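Local coordinates for protein amidohydrolase (Mycoplasma synoviae, PDB 3OVG) that hydrolyses phosphorylated 1,4-lactones such as D-xylono-1,4-lactone 5-phosphate with the help of two zinc ions in each subunit, at residues Glu54-Gly63 and Phe293-Arg301; Gly264-Ser272 and Asp318-Val327. All blocks are in the same frame, centred on the assembly; numbering follows the deposited sequence.

Contact 1: residues Glu54-Gly63 and Phe293-Arg301; sequences EFKEFIDRGG and FGLAYLFDR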
loop_
_atom_site.group_PDB
_atom_site.type_symbol
_atom_site.label_atom_id
_atom_site.label_comp_id
_atom_site.label_asym_id
_atom_site.label_seq_id
_atom_site.Cartn_x
_atom_site.Cartn_y
_atom_site.Cartn_z
ATOM N N GLU A 54 -1.558 25.687 24.808
ATOM C CA GLU A 54 -1.319 24.421 25.514
ATOM C C GLU A 54 -0.334 24.636 26.669
ATOM O O GLU A 54 -0.557 24.185 27.799
ATOM C CB GLU A 54 -0.839 23.302 24.552
ATOM C CG GLU A 54 -0.962 21.859 25.077
ATOM C CD GLU A 54 -2.427 21.346 25.160
ATOM O OE1 GLU A 54 -3.385 22.081 24.786
ATOM O OE2 GLU A 54 -2.616 20.208 25.625
ATOM N N PHE A 55 0.765 25.335 26.383
ATOM C CA PHE A 55 1.785 25.599 27.387
ATOM C C PHE A 55 1.172 26.304 28.619
ATOM O O PHE A 55 1.483 25.942 29.766
ATOM C CB PHE A 55 2.902 26.455 26.789
ATOM C CG PHE A 55 4.257 26.269 27.458
ATOM C CD1 PHE A 55 4.363 26.109 28.844
ATOM C CD2 PHE A 55 5.416 26.234 26.695
ATOM C CE1 PHE A 55 5.600 25.940 29.470
ATOM C CE2 PHE A 55 6.676 26.070 27.308
ATOM C CZ PHE A 55 6.763 25.908 28.704
ATOM N N LYS A 56 0.307 27.300 28.365
ATOM C CA LYS A 56 -0.420 28.020 29.429
ATOM C C LYS A 56 -1.307 27.090 30.274
ATOM O O LYS A 56 -1.426 27.261 31.491
ATOM C CB LYS A 56 -1.255 29.168 28.838
ATOM C CG LYS A 56 -0.385 30.352 28.323
ATOM C CD LYS A 56 -1.209 31.443 27.599
ATOM C CE LYS A 56 -0.377 32.721 27.333
ATOM N NZ LYS A 56 -1.006 33.682 26.344
ATOM N N GLU A 57 -1.937 26.101 29.657
ATOM C CA GLU A 57 -2.670 25.137 30.483
ATOM C C GLU A 57 -1.735 24.343 31.414
ATOM O O GLU A 57 -2.042 24.072 32.588
ATOM C CB GLU A 57 -3.500 24.196 29.612
ATOM C CG GLU A 57 -4.689 24.907 29.025
ATOM C CD GLU A 57 -5.504 24.049 28.081
ATOM O OE1 GLU A 57 -5.486 22.799 28.199
ATOM O OE2 GLU A 57 -6.166 24.646 27.192
ATOM N N PHE A 58 -0.595 23.947 30.871
ATOM C CA PHE A 58 0.413 23.240 31.647
ATOM C C PHE A 58 0.890 24.089 32.826
ATOM O O PHE A 58 1.068 23.586 33.919
ATOM C CB PHE A 58 1.568 22.874 30.707
ATOM C CG PHE A 58 2.783 22.271 31.377
ATOM C CD1 PHE A 58 2.773 20.955 31.797
ATOM C CD2 PHE A 58 3.950 23.003 31.507
ATOM C CE1 PHE A 58 3.882 20.367 32.346
ATOM C CE2 PHE A 58 5.088 22.428 32.081
ATOM C CZ PHE A 58 5.055 21.106 32.511
ATOM N N ILE A 59 1.118 25.376 32.584
ATOM C CA ILE A 59 1.537 26.296 33.640
ATOM C C ILE A 59 0.371 26.495 34.626
ATOM O O ILE A 59 0.548 26.389 35.856
ATOM C CB ILE A 59 2.096 27.620 33.028
ATOM C CG1 ILE A 59 3.457 27.361 32.366
ATOM C CG2 ILE A 59 2.217 28.730 34.069
ATOM C CD1 ILE A 59 3.912 28.440 31.377
ATOM N N ASP A 60 -0.830 26.709 34.092
ATOM C CA ASP A 60 -2.025 26.786 34.928
ATOM C C ASP A 60 -2.067 25.656 35.962
ATOM O O ASP A 60 -2.438 25.869 37.120
ATOM C CB ASP A 60 -3.283 26.748 34.061
ATOM C CG ASP A 60 -4.570 26.655 34.892
ATOM O OD1 ASP A 60 -5.002 25.521 35.170
ATOM O OD2 ASP A 60 -5.142 27.704 35.275
ATOM N N ARG A 61 -1.667 24.451 35.564
ATOM C CA ARG A 61 -1.763 23.309 36.485
ATOM C C ARG A 61 -0.550 23.231 37.389
ATOM O O ARG A 61 -0.487 22.368 38.254
ATOM C CB ARG A 61 -1.902 21.970 35.727
ATOM C CG ARG A 61 -3.137 21.842 34.837
ATOM C CD ARG A 61 -4.435 21.884 35.628
ATOM N NE ARG A 61 -5.560 21.458 34.802
ATOM C CZ ARG A 61 -6.034 22.154 33.767
ATOM N NH1 ARG A 61 -5.471 23.309 33.426
ATOM N NH2 ARG A 61 -7.066 21.699 33.063
ATOM N N GLY A 62 0.432 24.108 37.170
ATOM C CA GLY A 62 1.628 24.129 38.014
ATOM C C GLY A 62 2.942 23.787 37.318
ATOM O O GLY A 62 3.979 23.784 37.925
ATOM N N GLY A 63 2.913 23.515 36.027
ATOM C CA GLY A 63 4.141 23.168 35.354
ATOM C C GLY A 63 4.952 24.428 35.120
ATOM O O GLY A 63 4.388 25.525 35.111
ATOM N N PHE A 293 -7.190 15.033 24.626
ATOM C CA PHE A 293 -6.452 15.409 25.823
ATOM C C PHE A 293 -5.051 15.821 25.441
ATOM O O PHE A 293 -4.533 15.404 24.403
ATOM C CB PHE A 293 -6.395 14.248 26.833
ATOM C CG PHE A 293 -7.706 13.982 27.497
ATOM C CD1 PHE A 293 -8.310 14.970 28.269
ATOM C CD2 PHE A 293 -8.358 12.785 27.314
ATOM C CE1 PHE A 293 -9.543 14.750 28.854
ATOM C CE2 PHE A 293 -9.598 12.549 27.909
ATOM C CZ PHE A 293 -10.185 13.531 28.675
ATOM N N GLY A 294 -4.428 16.625 26.295
ATOM C CA GLY A 294 -3.053 17.058 26.087
ATOM C C GLY A 294 -2.264 17.146 27.391
ATOM O O GLY A 294 -2.367 16.265 28.267
ATOM N N LEU A 295 -1.495 18.217 27.535
ATOM C CA LEU A 295 -0.609 18.385 28.688
ATOM C C LEU A 295 -1.388 18.429 30.022
ATOM O O LEU A 295 -0.919 17.882 31.008
ATOM C CB LEU A 295 0.303 19.619 28.500
ATOM C CG LEU A 295 1.561 19.536 27.596
ATOM C CD1 LEU A 295 1.362 18.688 26.371
ATOM C CD2 LEU A 295 2.145 20.924 27.200
ATOM N N ALA A 296 -2.585 19.018 30.057
ATOM C CA ALA A 296 -3.309 19.131 31.324
ATOM C C ALA A 296 -3.692 17.758 31.883
ATOM O O ALA A 296 -3.844 17.590 33.100
ATOM C CB ALA A 296 -4.552 20.040 31.190
ATOM N N TYR A 297 -3.864 16.794 30.985
ATOM C CA TYR A 297 -4.179 15.404 31.351
ATOM C C TYR A 297 -3.204 14.840 32.391
ATOM O O TYR A 297 -3.603 14.029 33.254
ATOM C CB TYR A 297 -4.146 14.512 30.113
ATOM C CG TYR A 297 -4.633 13.065 30.309
ATOM C CD1 TYR A 297 -3.725 12.043 30.513
ATOM C CD2 TYR A 297 -5.995 12.727 30.226
ATOM C CE1 TYR A 297 -4.141 10.721 30.659
ATOM C CE2 TYR A 297 -6.425 11.407 30.376
ATOM C CZ TYR A 297 -5.479 10.410 30.606
ATOM O OH TYR A 297 -5.826 9.091 30.748
ATOM N N LEU A 298 -1.932 15.258 32.306
ATOM C CA LEU A 298 -0.929 14.798 33.258
ATOM C C LEU A 298 -1.430 15.036 34.690
ATOM O O LEU A 298 -1.417 14.133 35.520
ATOM C CB LEU A 298 0.424 15.495 33.033
ATOM C CG LEU A 298 1.467 15.138 34.102
ATOM C CD1 LEU A 298 1.769 13.653 34.032
ATOM C CD2 LEU A 298 2.749 15.942 33.977
ATOM N N PHE A 299 -1.910 16.254 34.934
ATOM C CA PHE A 299 -2.309 16.723 36.253
ATOM C C PHE A 299 -3.742 16.316 36.587
ATOM O O PHE A 299 -4.024 15.903 37.708
ATOM C CB PHE A 299 -2.181 18.244 36.300
ATOM C CG PHE A 299 -0.784 18.736 36.045
ATOM C CD1 PHE A 299 0.137 18.805 37.078
ATOM C CD2 PHE A 299 -0.375 19.088 34.772
ATOM C CE1 PHE A 299 1.401 19.265 36.849
ATOM C CE2 PHE A 299 0.911 19.536 34.549
ATOM C CZ PHE A 299 1.793 19.615 35.582
ATOM N N ASP A 300 -4.633 16.424 35.608
ATOM C CA ASP A 300 -6.051 16.163 35.836
ATOM C C ASP A 300 -6.390 14.685 36.029
ATOM O O ASP A 300 -7.373 14.356 36.677
ATOM C CB ASP A 300 -6.863 16.664 34.650
ATOM C CG ASP A 300 -6.835 18.167 34.513
ATOM O OD1 ASP A 300 -6.395 18.861 35.464
ATOM O OD2 ASP A 300 -7.257 18.647 33.432
ATOM N N ARG A 301 -5.575 13.796 35.463
ATOM C CA ARG A 301 -5.939 12.367 35.354
ATOM C C ARG A 301 -4.780 11.458 35.747
ATOM O O ARG A 301 -4.927 10.559 36.571
ATOM C CB ARG A 301 -6.381 12.025 33.909
ATOM C CG ARG A 301 -7.710 12.688 33.476
ATOM C CD ARG A 301 -8.903 11.869 33.967
ATOM N NE ARG A 301 -9.091 10.665 33.149
ATOM C CZ ARG A 301 -9.789 10.666 32.013
ATOM N NH1 ARG A 301 -10.385 11.786 31.591
ATOM N NH2 ARG A 301 -9.918 9.560 31.308
HETATM O O HOH W 1 -3.976 20.402 27.908
#
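Carboxylate oxygen OE2 of E54 is gripped from several directions where two helices of the barrel meet. The N of L295 donates to E54 OE2 at 3.0 Å, on the anti side of the carboxylate, and a water donates to the same OE2 at 2.7 Å. That water also donates to E57 OE1 and accepts from the N of A296, so two acids about a helical turn apart hold the successive amides of L295 and A296, one directly and one through the water. R282 N is a further donor to E54 OE2, N283 binds both acids through its side chain, and R282 pairs with E57.

A turn later R61 clasps D300 side-on, NE to OD1 at 2.8 Å and NH2 to OD2 at 3.1 Å. The first bond is nearly straight (166°), with OD1 in the guanidinium plane; the CB of A296 lies over one face of that plane. A bend at chi2 (-64°) lets R61 do two things: its CB sits over the face of the F299 ring, 3.7 Å from the centroid, in a CH-pi contact, while its guanidinium reaches D300. F58 meets the edge of the same ring, CD1 to F299 CE2 at 3.6 Å, and packs its CB on L295.

Beneath this interface between helices 48-60 and 296-309 lie barrel strands 22-25 and 63-68: F58 and L295 rest on I66, and F299 on I22.

Contact 2: residues Gly264-Ser272 and Asp318-Val327; sequences GLQKHITLS and DILVNNPKRV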
loop_
_atom_site.group_PDB
_atom_site.type_symbol
_atom_site.label_atom_id
_atom_site.label_comp_id
_atom_site.label_asym_id
_atom_site.label_seq_id
_atom_site.Cartn_x
_atom_site.Cartn_y
_atom_site.Cartn_z
ATOM N N GLY A 264 12.516 1.495 45.892
ATOM C CA GLY A 264 13.409 2.540 46.373
ATOM C C GLY A 264 14.074 3.292 45.240
ATOM O O GLY A 264 15.086 3.955 45.419
ATOM N N LEU A 265 13.450 3.233 44.075
ATOM C CA LEU A 265 14.052 3.798 42.876
ATOM C C LEU A 265 13.407 5.118 42.440
ATOM O O LEU A 265 13.573 5.550 41.276
ATOM C CB LEU A 265 13.988 2.739 41.751
ATOM C CG LEU A 265 14.655 1.369 42.038
ATOM C CD1 LEU A 265 14.680 0.459 40.784
ATOM C CD2 LEU A 265 16.097 1.569 42.549
ATOM N N GLN A 266 12.679 5.773 43.341
ATOM C CA GLN A 266 11.941 6.981 42.949
ATOM C C GLN A 266 12.800 8.149 42.428
ATOM O O GLN A 266 12.294 9.047 41.744
ATOM C CB GLN A 266 11.087 7.503 44.095
ATOM C CG GLN A 266 11.895 8.115 45.244
ATOM C CD GLN A 266 11.024 8.301 46.455
ATOM O OE1 GLN A 266 10.515 7.320 47.004
ATOM N NE2 GLN A 266 10.793 9.561 46.848
ATOM N N LYS A 267 14.079 8.167 42.755
ATOM C CA LYS A 267 14.948 9.225 42.228
ATOM C C LYS A 267 15.377 9.011 40.763
ATOM O O LYS A 267 16.052 9.868 40.190
ATOM C CB LYS A 267 16.196 9.352 43.095
ATOM C CG LYS A 267 15.926 9.718 44.567
ATOM C CD LYS A 267 15.819 11.227 44.772
ATOM C CE LYS A 267 15.543 11.557 46.252
ATOM N NZ LYS A 267 15.298 13.024 46.396
ATOM N N HIS A 268 14.978 7.888 40.166
ATOM C CA HIS A 268 15.394 7.516 38.811
ATOM C C HIS A 268 14.282 7.519 37.774
ATOM O O HIS A 268 14.376 6.826 36.764
ATOM C CB HIS A 268 16.076 6.163 38.860
ATOM C CG HIS A 268 17.346 6.211 39.627
ATOM N ND1 HIS A 268 18.571 6.396 39.022
ATOM C CD2 HIS A 268 17.580 6.181 40.963
ATOM C CE1 HIS A 268 19.510 6.445 39.953
ATOM N NE2 HIS A 268 18.934 6.313 41.137
ATOM N N ILE A 269 13.272 8.353 38.008
ATOM C CA ILE A 269 12.087 8.384 37.185
ATOM C C ILE A 269 11.718 9.822 36.840
ATOM O O ILE A 269 11.566 10.669 37.729
ATOM C CB ILE A 269 10.908 7.763 37.940
ATOM C CG1 ILE A 269 11.250 6.334 38.369
ATOM C CG2 ILE A 269 9.620 7.821 37.089
ATOM C CD1 ILE A 269 10.120 5.647 39.155
ATOM N N THR A 270 11.531 10.110 35.559
ATOM C CA THR A 270 10.898 11.371 35.228
ATOM C C THR A 270 9.650 11.077 34.405
ATOM O O THR A 270 9.396 9.918 34.027
ATOM C CB THR A 270 11.857 12.319 34.461
ATOM O OG1 THR A 270 12.357 11.631 33.326
ATOM C CG2 THR A 270 13.026 12.731 35.360
ATOM N N LEU A 271 8.859 12.111 34.142
ATOM C CA LEU A 271 7.597 11.963 33.413
ATOM C C LEU A 271 7.575 12.928 32.219
ATOM O O LEU A 271 8.363 13.864 32.156
ATOM C CB LEU A 271 6.409 12.241 34.325
ATOM C CG LEU A 271 5.873 11.091 35.198
ATOM C CD1 LEU A 271 4.630 11.562 35.938
ATOM C CD2 LEU A 271 5.539 9.900 34.294
ATOM N N SER A 272 6.657 12.680 31.295
ATOM C CA SER A 272 6.572 13.387 30.022
ATOM C C SER A 272 5.254 12.981 29.375
ATOM O O SER A 272 4.657 11.978 29.768
ATOM C CB SER A 272 7.723 12.995 29.109
ATOM O OG SER A 272 7.639 11.627 28.734
ATOM N N ASP A 318 9.719 14.156 43.621
ATOM C CA ASP A 318 10.985 13.772 43.030
ATOM C C ASP A 318 10.824 13.605 41.528
ATOM O O ASP A 318 11.635 14.126 40.760
ATOM C CB ASP A 318 11.504 12.462 43.610
ATOM C CG ASP A 318 12.055 12.626 45.019
ATOM O OD1 ASP A 318 12.403 13.755 45.418
ATOM O OD2 ASP A 318 12.163 11.605 45.698
ATOM N N ILE A 319 9.781 12.896 41.113
ATOM C CA ILE A 319 9.561 12.646 39.690
ATOM C C ILE A 319 9.405 13.923 38.832
ATOM O O ILE A 319 9.953 14.020 37.735
ATOM C CB ILE A 319 8.359 11.730 39.472
ATOM C CG1 ILE A 319 8.697 10.305 39.907
ATOM C CG2 ILE A 319 7.953 11.754 38.017
ATOM C CD1 ILE A 319 7.462 9.383 40.015
ATOM N N LEU A 320 8.650 14.894 39.328
ATOM C CA LEU A 320 8.350 16.100 38.567
ATOM C C LEU A 320 9.387 17.214 38.775
ATOM O O LEU A 320 9.575 18.038 37.883
ATOM C CB LEU A 320 6.946 16.645 38.924
ATOM C CG LEU A 320 5.730 15.738 38.657
ATOM C CD1 LEU A 320 4.490 16.334 39.259
ATOM C CD2 LEU A 320 5.540 15.535 37.149
ATOM N N VAL A 321 10.006 17.270 39.960
ATOM C CA VAL A 321 10.819 18.440 40.351
ATOM C C VAL A 321 12.265 18.124 40.673
ATOM O O VAL A 321 13.169 18.670 40.050
ATOM C CB VAL A 321 10.199 19.170 41.556
ATOM C CG1 VAL A 321 10.984 20.433 41.889
ATOM C CG2 VAL A 321 8.777 19.510 41.248
ATOM N N ASN A 322 12.474 17.247 41.652
ATOM C CA ASN A 322 13.820 16.879 42.097
ATOM C C ASN A 322 14.684 16.094 41.089
ATOM O O ASN A 322 15.873 16.395 40.900
ATOM C CB ASN A 322 13.787 16.156 43.461
ATOM C CG ASN A 322 13.436 17.098 44.620
ATOM O OD1 ASN A 322 13.758 18.284 44.588
ATOM N ND2 ASN A 322 12.761 16.569 45.637
ATOM N N ASN A 323 14.093 15.105 40.435
ATOM C CA ASN A 323 14.844 14.306 39.472
ATOM C C ASN A 323 15.250 15.157 38.260
ATOM O O ASN A 323 16.406 15.132 37.837
ATOM C CB ASN A 323 14.059 13.059 39.080
ATOM C CG ASN A 323 13.731 12.164 40.296
ATOM O OD1 ASN A 323 12.930 11.210 40.194
ATOM N ND2 ASN A 323 14.324 12.477 41.437
ATOM N N PRO A 324 14.316 15.953 37.723
ATOM C CA PRO A 324 14.758 16.789 36.593
ATOM C C PRO A 324 15.794 17.856 36.978
ATOM O O PRO A 324 16.658 18.219 36.153
ATOM C CB PRO A 324 13.460 17.435 36.092
ATOM C CG PRO A 324 12.354 16.562 36.620
ATOM C CD PRO A 324 12.862 16.028 37.949
ATOM N N LYS A 325 15.707 18.348 38.217
ATOM C CA LYS A 325 16.660 19.314 38.731
ATOM C C LYS A 325 18.063 18.706 38.717
ATOM O O LYS A 325 19.064 19.377 38.389
ATOM C CB LYS A 325 16.251 19.754 40.150
ATOM C CG LYS A 325 17.209 20.693 40.827
ATOM C CD LYS A 325 16.455 21.646 41.796
ATOM C CE LYS A 325 16.209 21.041 43.155
ATOM N NZ LYS A 325 17.283 21.458 44.136
ATOM N N ARG A 326 18.114 17.424 39.049
ATOM C CA ARG A 326 19.337 16.627 38.993
ATOM C C ARG A 326 19.791 16.327 37.566
ATOM O O ARG A 326 20.901 16.663 37.183
ATOM C CB ARG A 326 19.160 15.312 39.755
ATOM C CG ARG A 326 20.349 14.395 39.619
ATOM C CD ARG A 326 20.231 13.153 40.516
ATOM N NE ARG A 326 19.138 12.245 40.144
ATOM C CZ ARG A 326 19.126 11.508 39.035
ATOM N NH1 ARG A 326 20.131 11.589 38.169
ATOM N NH2 ARG A 326 18.101 10.697 38.774
ATOM N N VAL A 327 18.934 15.702 36.773
ATOM C CA VAL A 327 19.374 15.147 35.495
ATOM C C VAL A 327 19.577 16.198 34.392
ATOM O O VAL A 327 20.308 15.936 33.442
ATOM C CB VAL A 327 18.444 14.032 35.000
ATOM C CG1 VAL A 327 18.374 12.924 36.027
ATOM C CG2 VAL A 327 17.027 14.578 34.699
HETATM O O HOH W 2 9.418 14.740 35.219
#
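Charged and polar groups gather around D318, which divides its two oxygens between partners on the turn before strand 269-271. D318 OD2 accepts from Q266 NE2 at 2.7 Å in an almost straight bond (172°), in the plane of the glutamine amide but on the anti side of the carboxylate. D318 OD1 takes K267 NZ, which approaches from above the carboxylate plane at 3.1 Å as a salt bridge; N322 ND2, one turn on along the same helix, points nearly down the C-O axis of that oxygen. Three donors, from Q266, K267 and N322, thus restrain the rotation of the carboxylate.

Side chain to backbone, R326 reaches the carbonyl O of K267 with NH2 at 2.6 Å; its chain runs extended and then turns at chi3 (66°), which brings the guanidinium edge onto that oxygen. T236 OG1 is a second partner of this NH2. I319 offers a CA-H to the O of I269 at 3.4 Å, and a water joins the N of L271 to the O of I319.

Apolar contact centres on I319, whose two branches part: CG1 meets I269 CG2, and CG2 meets L271 CG at 3.6 Å. T270 lays its CG2 against N323 CB and P324 CG.

The 318-327 part of helix 313-327 crosses strand 269-271 at -116°, and the helix covers the seam between that strand and strand 22-25, on which P324 and V321 pack; strand 236-239 flanks strand 269-271 on its other side.

Contacts 1 and 2 show how a TIM barrel is closed by parts far apart in sequence. Their segments alternate along the chain, 54-63, 264-272, 293-301 and 318-327, and their centres lie 18 Å apart. Helices 296-309 and 313-327 are consecutive: the first packs on helix 48-60 from the early part of the barrel, the second on the last strand of the barrel, 269-271. L298 bridges the two sites, its CD1 lying 4.0 Å from L271 CD1. Both contacts also border strand 22-25, which runs into zinc ligand H26, with H28 two residues on, while strand 269-271 leads to zinc ligand D274. Together they link the early and late parts of the barrel.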